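Local atomic coordinates of serine-pyruvate aminotransferase (agxt) (Sulfolobus solfataricus, PDB entry 3ZRP), a protein that probably transfers amino groups between serine or alanine and the keto acids pyruvate and glyoxylate, with pyridoxal 5'-phosphate as cofactor. Residues K52-L57 with L202-L207; L57-G62 with Y219-R224; G169-K174 with Y297-T302. One frame throughout, in Å; residues are numbered along the deposited sequence.

Interactions 1 and 2 share Leu57 and strand 55-60, outermost within this chain in the seven-stranded mixed sheet, with centres about 15 Å apart. Their other halves are the start of helix 204-212 with the strand end before it, and the turn leading into helix 223-234; they touch where Leu202 CD2 lies 4.2 Å from Leu223 CD1. Interaction 3 lies apart, about 23 and 25 Å away between centres, where a loop following strand 157-163 meets the residues leading into strand 301-305 of the small antiparallel sheet. All three interleave along the chain. Interaction 2 includes Gly62 of the cofactor pocket and Thr300 of interaction 3 lies near cofactor-binding Ser166, whereas interaction 1 lies away from such sites.

Interaction 1: K52-L57 with L202-L207; sequences KNYQPL and LSPKAL
Gln55 and Leu202 form an antiparallel hydrogen-bonded pair, with Gln55 N donating to Leu202 O at 2.8 Å and Leu202 N returning a bond to Gln55 O at 2.9 Å. Leu202 O also lies 3.3 Å from Tyr54 CA, a CA-H...O contact beside the first bond.

The CH-pi contacts belong to Tyr54. Ser203 CA and Pro204 CD sit over one and the same ring face, each 4.0 Å from the Tyr54 centroid and both displaced toward the rim. Having CG anti to the carbonyl carbon (chi1 -78°) brings the ring alongside the start of the helix.

Apolar contacts add to this. Leu207 CD1, in one of its two conformers, meets Gln55 CG obliquely, and Leu57 CD1 meets Leu202 CD1 at 3.9 Å. The polar end of Gln55 turns back instead, its NE2 donating to Pro56 O.

Capping fixes the helix start: Ser203 OG accepts from Ala206 N at 3.1 Å, nearly straight at 172°, and is also hydrogen-bonded to Asp181. The outermost strand of the large sheet within this chain is thus paired with its antiparallel neighbour in a class-V aminotransferase fold, at the point where strand 197-202 passes through a serine N-cap into helix 204-212.

Interaction 2: L57-G62 with Y219-R224; sequences LIIPGG and YYLDLR
Tyr220 reaches Pro60 because its CG is swung to the far side of CB from the backbone N (chi1 -153°), which carries the ring out from the turn and sets its hydroxyl against the proline. Leu223 has its CG anti to the carbonyl carbon (chi1 -65°), and from there its CD2 branch extends to the strand.

At the Pro60 end, Tyr220 OH lies 3.2 Å from Pro60 CG, with Tyr220 CZ 3.9 Å from the same carbon; the two side chains meet at a slant. Both residues also pack on Gly61 of the second subunit, and Gly62, at the N-cap of helix 63-69, touches pyridoxal 5'-phosphate. Placing an alanine at Tyr220 would remove the ring and hydroxyl, and would probably leave the CB and CG flank of Pro60 without this neighbour and open a gap beside the subunit interface. Farther along, Ile59 presents both branches: CG2 meets Leu223 CD2 at 4.1 Å, the side chains crossing at about a right angle, while CD1 is 4.4 Å from Leu221 CD2. Leu57 adds its CD2, 4.2 Å from Leu223 CD2.

The segment 219-224 is held partly by its own bonds. Residues Tyr219 to Asp222 form a type I turn, and Asp222 caps the following helix, its OD1 accepting from Arg224 N at 2.9 Å and, in a salt bridge, from Arg224 NH1 at 3.0 Å. The two donors approach from opposite faces of the carboxylate plane. Glu68 of the second subunit accepts from the backbone N of both Tyr219 and Tyr220.

No hydrogen bond joins the two segments, and the six residues that touch are all buried, so strand and turn cohere through apolar contact, while Asp222 and Arg224 pair within their own segment, across the start of the helix.

Interaction 3: G169-K174 with Y297-T302; sequences GAEEVK and YSNTVT
Glu171 and Asn299 make the direct polar link: Asn299 N donates to Glu171 OE2 at 2.7 Å with an N-H...O angle of 158°, meeting the oxygen on its syn side, somewhat out of the carboxylate plane. The carboxylate lies close to the Asn299 amide, their planes 20° apart, and Glu171 OE1 is 3.5 Å from Asn299 ND2. A bend at chi2 (-86°) folds the glutamate chain so that its carboxylate comes to the backbone of the other segment. Beside this pair, Ala170 CB presses on Thr300 CG2 at 3.4 Å, tighter than usual van der Waals contact between carbons.

A water forms a second bridge, donating to Ala170 O at 2.9 Å and accepting from Asn299 ND2 at 2.7 Å. The asparagine therefore engages the loop twice, through its backbone N and, by way of the water, through its side-chain amide.

In the fold, this joins a loop of the large domain, following strand 157-163, to the segment leading into strand 301-305 of the small antiparallel sheet, as in the two-domain architecture of fold type I aminotransferases. The contact is buried, and the side chain of Thr300 is about 4 Å from that of Ser166, a cofactor-binding residue.

Second-shell groups set the first. Arg143 forms a salt bridge to Glu171 OE1, which would probably help keep the carboxylate ionised and leaves OE2 to Asn299. Thr300 OG1 is hydrogen-bonded to the backbone O of Ser166, which probably helps hold the CG2 branch against Ala170. Within its own segment Ser298 OG donates to Val301 O at 2.6 Å, in the carbonyl plane on a lone pair, tying Ser298 to the start of the strand. Val136, also of the cofactor pocket, packs on Glu171, Ser298 and Thr300, while Thr272 and Ala275 of helix 264-284 touch the Asn299 side chain.

Interaction 1: K52-L57 with L202-L207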
loop_
_atom_site.group_PDB
_atom_site.type_symbol
_atom_site.label_atom_id
_atom_site.label_comp_id
_atom_site.label_asym_id
_atom_site.label_seq_id
_atom_site.Cartn_x
_atom_site.Cartn_y
_atom_site.Cartn_z
ATOM N N LYS A 52 -24.670 -0.376 10.457
ATOM C CA LYS A 52 -24.525 -0.036 9.040
ATOM C C LYS A 52 -24.595 1.468 8.761
ATOM O O LYS A 52 -24.424 1.897 7.621
ATOM C CB LYS A 52 -25.556 -0.788 8.189
ATOM C CG LYS A 52 -26.970 -0.211 8.225
ATOM C CD LYS A 52 -28.016 -1.265 7.815
ATOM C CE LYS A 52 -28.978 -0.747 6.742
ATOM N NZ LYS A 52 -29.676 0.515 7.125
ATOM N N ASN A 53 -24.851 2.254 9.806
ATOM C CA ASN A 53 -24.809 3.715 9.718
ATOM C C ASN A 53 -23.384 4.250 9.573
ATOM O O ASN A 53 -23.173 5.369 9.099
ATOM C CB ASN A 53 -25.441 4.332 10.965
ATOM C CG ASN A 53 -26.932 4.512 10.828
ATOM O OD1 ASN A 53 -27.700 3.542 10.833
ATOM N ND2 ASN A 53 -27.354 5.759 10.712
ATOM N N TYR A 54 -22.423 3.452 10.019
ATOM C CA TYR A 54 -21.007 3.830 9.969
ATOM C C TYR A 54 -20.358 3.241 8.724
ATOM O O TYR A 54 -20.605 2.083 8.385
ATOM C CB TYR A 54 -20.310 3.371 11.244
ATOM C CG TYR A 54 -20.592 4.286 12.415
ATOM C CD1 TYR A 54 -21.912 4.521 12.846
ATOM C CD2 TYR A 54 -19.552 4.921 13.094
ATOM C CE1 TYR A 54 -22.178 5.376 13.918
ATOM C CE2 TYR A 54 -19.815 5.772 14.176
ATOM C CZ TYR A 54 -21.130 5.990 14.572
ATOM O OH TYR A 54 -21.390 6.825 15.634
ATOM N N GLN A 55 -19.543 4.044 8.046
ATOM C CA GLN A 55 -18.973 3.666 6.758
ATOM C C GLN A 55 -17.527 3.146 6.893
ATOM O O GLN A 55 -16.634 3.906 7.262
ATOM C CB GLN A 55 -19.001 4.855 5.794
ATOM C CG GLN A 55 -18.344 4.589 4.434
ATOM C CD GLN A 55 -19.071 3.519 3.636
ATOM O OE1 GLN A 55 -20.176 3.737 3.170
ATOM N NE2 GLN A 55 -18.436 2.366 3.462
ATOM N N PRO A 56 -17.303 1.857 6.588
ATOM C CA PRO A 56 -15.912 1.350 6.586
ATOM C C PRO A 56 -15.177 1.694 5.281
ATOM O O PRO A 56 -15.790 1.776 4.215
ATOM C CB PRO A 56 -16.098 -0.161 6.711
ATOM C CG PRO A 56 -17.463 -0.397 5.999
ATOM C CD PRO A 56 -18.292 0.780 6.385
ATOM N N LEU A 57 -13.853 1.904 5.363
ATOM C CA LEU A 57 -13.022 2.008 4.164
ATOM C C LEU A 57 -11.718 1.239 4.396
ATOM O O LEU A 57 -11.167 1.244 5.509
ATOM C CB LEU A 57 -12.678 3.467 3.806
ATOM C CG LEU A 57 -13.797 4.450 3.435
ATOM C CD1 LEU A 57 -14.181 5.272 4.651
ATOM C CD2 LEU A 57 -13.452 5.359 2.261
ATOM N N LEU A 202 -15.998 5.410 9.637
ATOM C CA LEU A 202 -16.396 6.802 9.671
ATOM C C LEU A 202 -17.844 6.940 10.147
ATOM O O LEU A 202 -18.719 6.168 9.741
ATOM C CB LEU A 202 -16.257 7.446 8.297
ATOM C CG LEU A 202 -14.937 8.184 7.974
ATOM C CD1 LEU A 202 -13.795 7.231 8.021
ATOM C CD2 LEU A 202 -15.000 8.848 6.622
ATOM N N SER A 203 -18.061 7.919 11.008
ATOM C CA SER A 203 -19.399 8.265 11.478
ATOM C C SER A 203 -20.202 8.939 10.364
ATOM O O SER A 203 -19.625 9.436 9.371
ATOM C CB SER A 203 -19.290 9.208 12.665
ATOM O OG SER A 203 -18.841 10.471 12.228
ATOM N N PRO A 204 -21.541 8.987 10.523
ATOM C CA PRO A 204 -22.341 9.798 9.602
ATOM C C PRO A 204 -21.823 11.236 9.435
ATOM O O PRO A 204 -21.806 11.754 8.316
ATOM C CB PRO A 204 -23.738 9.786 10.264
ATOM C CG PRO A 204 -23.803 8.434 10.899
ATOM C CD PRO A 204 -22.393 8.180 11.433
ATOM N N LYS A 205 -21.410 11.878 10.524
ATOM C CA LYS A 205 -20.951 13.253 10.460
ATOM C C LYS A 205 -19.686 13.346 9.570
ATOM O O LYS A 205 -19.565 14.237 8.725
ATOM C CB LYS A 205 -20.634 13.787 11.862
ATOM C CG LYS A 205 -20.289 15.265 11.864
ATOM C CD LYS A 205 -19.921 15.741 13.250
ATOM C CE LYS A 205 -19.999 17.255 13.338
ATOM N NZ LYS A 205 -19.874 17.653 14.771
ATOM N N ALA A 206 -18.759 12.415 9.776
ATOM C CA ALA A 206 -17.575 12.327 8.920
ATOM C C ALA A 206 -17.952 12.078 7.473
ATOM O O ALA A 206 -17.420 12.724 6.579
ATOM C CB ALA A 206 -16.603 11.240 9.448
ATOM N N LEU A 207 -18.882 11.159 7.234
ATOM C CA LEU A 207 -19.311 10.852 5.876
ATOM C C LEU A 207 -19.910 12.068 5.172
ATOM O O LEU A 207 -19.685 12.264 3.974
ATOM C CB LEU A 207 -20.312 9.700 5.878
ATOM C CG LEU A 207 -20.606 9.085 4.509
ATOM C CD1 LEU A 207 -19.315 8.498 3.897
ATOM C CD2 LEU A 207 -21.676 8.026 4.653
#

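Interaction 2: L57-G62 with Y219-R224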
loop_
_atom_site.group_PDB
_atom_site.type_symbol
_atom_site.label_atom_id
_atom_site.label_comp_id
_atom_site.label_asym_id
_atom_site.label_seq_id
_atom_site.Cartn_x
_atom_site.Cartn_y
_atom_site.Cartn_z
ATOM N N LEU A 57 -13.853 1.904 5.363
ATOM C CA LEU A 57 -13.022 2.008 4.164
ATOM C C LEU A 57 -11.718 1.239 4.396
ATOM O O LEU A 57 -11.167 1.244 5.509
ATOM C CB LEU A 57 -12.678 3.467 3.806
ATOM C CG LEU A 57 -13.797 4.450 3.435
ATOM C CD1 LEU A 57 -14.181 5.272 4.651
ATOM C CD2 LEU A 57 -13.452 5.359 2.261
ATOM N N ILE A 58 -11.249 0.570 3.353
ATOM C CA ILE A 58 -9.983 -0.145 3.395
ATOM C C ILE A 58 -9.096 0.478 2.307
ATOM O O ILE A 58 -9.479 0.545 1.146
ATOM C CB ILE A 58 -10.228 -1.654 3.216
ATOM C CG1 ILE A 58 -11.030 -2.182 4.421
ATOM C CG2 ILE A 58 -8.916 -2.424 2.999
ATOM C CD1 ILE A 58 -11.579 -3.623 4.225
ATOM N N ILE A 59 -7.928 0.988 2.689
ATOM C CA ILE A 59 -7.090 1.730 1.720
ATOM C C ILE A 59 -5.703 1.124 1.730
ATOM O O ILE A 59 -5.365 0.417 2.672
ATOM C CB ILE A 59 -7.039 3.261 2.027
ATOM C CG1 ILE A 59 -6.413 3.535 3.409
ATOM C CG2 ILE A 59 -8.493 3.888 2.000
ATOM C CD1 ILE A 59 -6.070 5.038 3.678
ATOM N N PRO A 60 -4.904 1.374 0.660
ATOM C CA PRO A 60 -3.526 0.865 0.735
ATOM C C PRO A 60 -2.669 1.562 1.775
ATOM O O PRO A 60 -2.893 2.730 2.106
ATOM C CB PRO A 60 -2.964 1.129 -0.680
ATOM C CG PRO A 60 -4.201 1.377 -1.546
ATOM C CD PRO A 60 -5.160 2.060 -0.611
ATOM N N GLY A 61 -1.657 0.831 2.231
ATOM C CA GLY A 61 -0.607 1.348 3.070
ATOM C C GLY A 61 -0.593 0.678 4.416
ATOM O O GLY A 61 -0.123 -0.467 4.576
ATOM N N GLY A 62 -1.087 1.406 5.404
ATOM C CA GLY A 62 -1.124 0.886 6.767
ATOM C C GLY A 62 -1.699 1.918 7.706
ATOM O O GLY A 62 -2.386 2.845 7.279
ATOM N N TYR A 219 -4.227 13.386 -3.335
ATOM C CA TYR A 219 -4.984 12.577 -4.261
ATOM C C TYR A 219 -5.150 11.133 -3.763
ATOM O O TYR A 219 -6.264 10.703 -3.489
ATOM C CB TYR A 219 -4.300 12.594 -5.618
ATOM C CG TYR A 219 -5.147 12.058 -6.757
ATOM C CD1 TYR A 219 -6.246 12.779 -7.237
ATOM C CD2 TYR A 219 -4.857 10.817 -7.333
ATOM C CE1 TYR A 219 -7.019 12.285 -8.292
ATOM C CE2 TYR A 219 -5.610 10.320 -8.393
ATOM C CZ TYR A 219 -6.686 11.058 -8.863
ATOM O OH TYR A 219 -7.416 10.558 -9.898
ATOM N N TYR A 220 -4.055 10.373 -3.668
ATOM C CA TYR A 220 -4.112 8.980 -3.215
ATOM C C TYR A 220 -4.810 8.760 -1.870
ATOM O O TYR A 220 -5.472 7.724 -1.687
ATOM C CB TYR A 220 -2.702 8.390 -3.107
ATOM C CG TYR A 220 -2.644 6.890 -3.291
ATOM C CD1 TYR A 220 -2.948 6.304 -4.510
ATOM C CD2 TYR A 220 -2.217 6.065 -2.239
ATOM C CE1 TYR A 220 -2.861 4.894 -4.682
ATOM C CE2 TYR A 220 -2.118 4.679 -2.401
ATOM C CZ TYR A 220 -2.443 4.113 -3.620
ATOM O OH TYR A 220 -2.336 2.753 -3.746
ATOM N N LEU A 221 -4.666 9.710 -0.956
ATOM C CA LEU A 221 -5.193 9.556 0.407
ATOM C C LEU A 221 -6.440 10.366 0.675
ATOM O O LEU A 221 -6.847 10.502 1.833
ATOM C CB LEU A 221 -4.140 9.859 1.485
ATOM C CG LEU A 221 -2.869 8.997 1.387
ATOM C CD1 LEU A 221 -1.857 9.368 2.481
ATOM C CD2 LEU A 221 -3.165 7.516 1.424
ATOM N N ASP A 222 -7.041 10.918 -0.373
ATOM C CA ASP A 222 -8.363 11.531 -0.194
ATOM C C ASP A 222 -9.382 10.396 -0.153
ATOM O O ASP A 222 -9.524 9.646 -1.131
ATOM C CB ASP A 222 -8.650 12.532 -1.318
ATOM C CG ASP A 222 -10.021 13.212 -1.189
ATOM O OD1 ASP A 222 -10.814 12.877 -0.276
ATOM O OD2 ASP A 222 -10.298 14.079 -2.041
ATOM N N LEU A 223 -10.032 10.238 1.006
ATOM C CA LEU A 223 -11.030 9.213 1.227
ATOM C C LEU A 223 -12.211 9.298 0.236
ATOM O O LEU A 223 -12.825 8.267 -0.067
ATOM C CB LEU A 223 -11.528 9.229 2.681
ATOM C CG LEU A 223 -10.482 8.860 3.754
ATOM C CD1 LEU A 223 -11.052 9.091 5.167
ATOM C CD2 LEU A 223 -9.968 7.398 3.548
ATOM N N ARG A 224 -12.464 10.494 -0.309
ATOM C CA ARG A 224 -13.440 10.651 -1.405
ATOM C C ARG A 224 -13.149 9.771 -2.618
ATOM O O ARG A 224 -14.066 9.313 -3.286
ATOM C CB ARG A 224 -13.588 12.115 -1.837
ATOM C CG ARG A 224 -14.112 13.027 -0.755
ATOM C CD ARG A 224 -13.937 14.504 -1.112
ATOM N NE ARG A 224 -14.333 15.336 0.022
ATOM C CZ ARG A 224 -13.630 15.474 1.137
ATOM N NH1 ARG A 224 -12.446 14.856 1.280
ATOM N NH2 ARG A 224 -14.089 16.244 2.106
#

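Interaction 3: G169-K174 with Y297-T302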
loop_
_atom_site.group_PDB
_atom_site.type_symbol
_atom_site.label_atom_id
_atom_site.label_comp_id
_atom_site.label_asym_id
_atom_site.label_seq_id
_atom_site.Cartn_x
_atom_site.Cartn_y
_atom_site.Cartn_z
ATOM N N GLY A 169 -9.346 -5.301 17.598
ATOM C CA GLY A 169 -9.222 -6.749 17.547
ATOM C C GLY A 169 -8.679 -7.324 18.838
ATOM O O GLY A 169 -8.530 -8.541 18.951
ATOM N N ALA A 170 -8.382 -6.470 19.820
ATOM C CA ALA A 170 -7.806 -6.952 21.087
ATOM C C ALA A 170 -8.369 -6.261 22.334
ATOM O O ALA A 170 -8.542 -6.911 23.373
ATOM C CB ALA A 170 -6.279 -6.812 21.052
ATOM N N GLU A 171 -8.591 -4.949 22.245
ATOM C CA GLU A 171 -9.154 -4.147 23.346
ATOM C C GLU A 171 -10.604 -3.903 22.992
ATOM O O GLU A 171 -10.974 -3.942 21.808
ATOM C CB GLU A 171 -8.432 -2.785 23.514
ATOM C CG GLU A 171 -6.889 -2.832 23.610
ATOM C CD GLU A 171 -6.343 -3.078 25.022
ATOM O OE1 GLU A 171 -7.120 -3.242 25.985
ATOM O OE2 GLU A 171 -5.114 -3.097 25.184
ATOM N N GLU A 172 -11.445 -3.663 24.000
ATOM C CA GLU A 172 -12.813 -3.225 23.714
ATOM C C GLU A 172 -12.795 -1.953 22.856
ATOM O O GLU A 172 -12.097 -0.981 23.184
ATOM C CB GLU A 172 -13.610 -2.962 24.993
ATOM C CG GLU A 172 -15.082 -2.703 24.691
ATOM C CD GLU A 172 -15.899 -2.193 25.883
ATOM O OE1 GLU A 172 -15.323 -1.789 26.920
ATOM O OE2 GLU A 172 -17.143 -2.181 25.762
ATOM N N VAL A 173 -13.530 -1.981 21.754
ATOM C CA VAL A 173 -13.710 -0.798 20.911
ATOM C C VAL A 173 -15.202 -0.689 20.606
ATOM O O VAL A 173 -15.808 -1.657 20.121
ATOM C CB VAL A 173 -12.896 -0.883 19.581
ATOM C CG1 VAL A 173 -13.294 0.258 18.620
ATOM C CG2 VAL A 173 -11.354 -0.901 19.893
ATOM N N LYS A 174 -15.779 0.481 20.892
ATOM C CA LYS A 174 -17.201 0.728 20.663
ATOM C C LYS A 174 -17.368 2.035 19.910
ATOM O O LYS A 174 -17.770 3.048 20.492
ATOM C CB LYS A 174 -17.951 0.803 22.010
ATOM C CG LYS A 174 -18.007 -0.506 22.802
ATOM C CD LYS A 174 -19.183 -1.370 22.345
ATOM C CE LYS A 174 -18.817 -2.852 22.322
ATOM N NZ LYS A 174 -18.677 -3.422 23.696
ATOM N N TYR A 297 -2.321 -0.309 31.596
ATOM C CA TYR A 297 -1.575 -1.465 31.058
ATOM C C TYR A 297 -2.314 -2.048 29.847
ATOM O O TYR A 297 -3.402 -2.626 29.985
ATOM C CB TYR A 297 -1.398 -2.554 32.138
ATOM C CG TYR A 297 -0.433 -2.245 33.279
ATOM C CD1 TYR A 297 0.562 -1.284 33.151
ATOM C CD2 TYR A 297 -0.487 -2.981 34.481
ATOM C CE1 TYR A 297 1.460 -1.022 34.202
ATOM C CE2 TYR A 297 0.399 -2.733 35.535
ATOM C CZ TYR A 297 1.373 -1.764 35.391
ATOM O OH TYR A 297 2.261 -1.520 36.422
ATOM N N SER A 298 -1.774 -1.847 28.647
ATOM C CA SER A 298 -2.436 -2.352 27.441
ATOM C C SER A 298 -2.363 -3.861 27.394
ATOM O O SER A 298 -1.432 -4.473 27.916
ATOM C CB SER A 298 -1.846 -1.776 26.130
ATOM O OG SER A 298 -0.636 -2.447 25.769
ATOM N N ASN A 299 -3.361 -4.432 26.749
ATOM C CA ASN A 299 -3.441 -5.865 26.547
ATOM C C ASN A 299 -2.787 -6.350 25.237
ATOM O O ASN A 299 -2.906 -7.535 24.872
ATOM C CB ASN A 299 -4.903 -6.307 26.719
ATOM C CG ASN A 299 -5.411 -6.040 28.147
ATOM O OD1 ASN A 299 -4.617 -6.015 29.106
ATOM N ND2 ASN A 299 -6.708 -5.818 28.286
ATOM N N THR A 300 -2.051 -5.456 24.567
ATOM C CA THR A 300 -1.343 -5.817 23.332
ATOM C C THR A 300 0.150 -5.651 23.415
ATOM O O THR A 300 0.873 -6.351 22.713
ATOM C CB THR A 300 -1.858 -5.022 22.089
ATOM O OG1 THR A 300 -1.680 -3.610 22.319
ATOM C CG2 THR A 300 -3.327 -5.320 21.872
ATOM N N VAL A 301 0.620 -4.716 24.238
ATOM C CA VAL A 301 2.053 -4.387 24.344
ATOM C C VAL A 301 2.425 -4.104 25.810
ATOM O O VAL A 301 1.723 -3.362 26.500
ATOM C CB VAL A 301 2.426 -3.109 23.537
ATOM C CG1 VAL A 301 3.926 -2.785 23.688
ATOM C CG2 VAL A 301 2.067 -3.256 22.058
ATOM N N THR A 302 3.540 -4.662 26.263
ATOM C CA THR A 302 4.065 -4.388 27.594
ATOM C C THR A 302 5.537 -4.053 27.458
ATOM O O THR A 302 6.282 -4.798 26.843
ATOM C CB THR A 302 3.906 -5.640 28.527
ATOM O OG1 THR A 302 2.524 -6.023 28.568
ATOM C CG2 THR A 302 4.373 -5.312 29.949
HETATM O O HOH W 1 -8.164 -6.763 26.200
#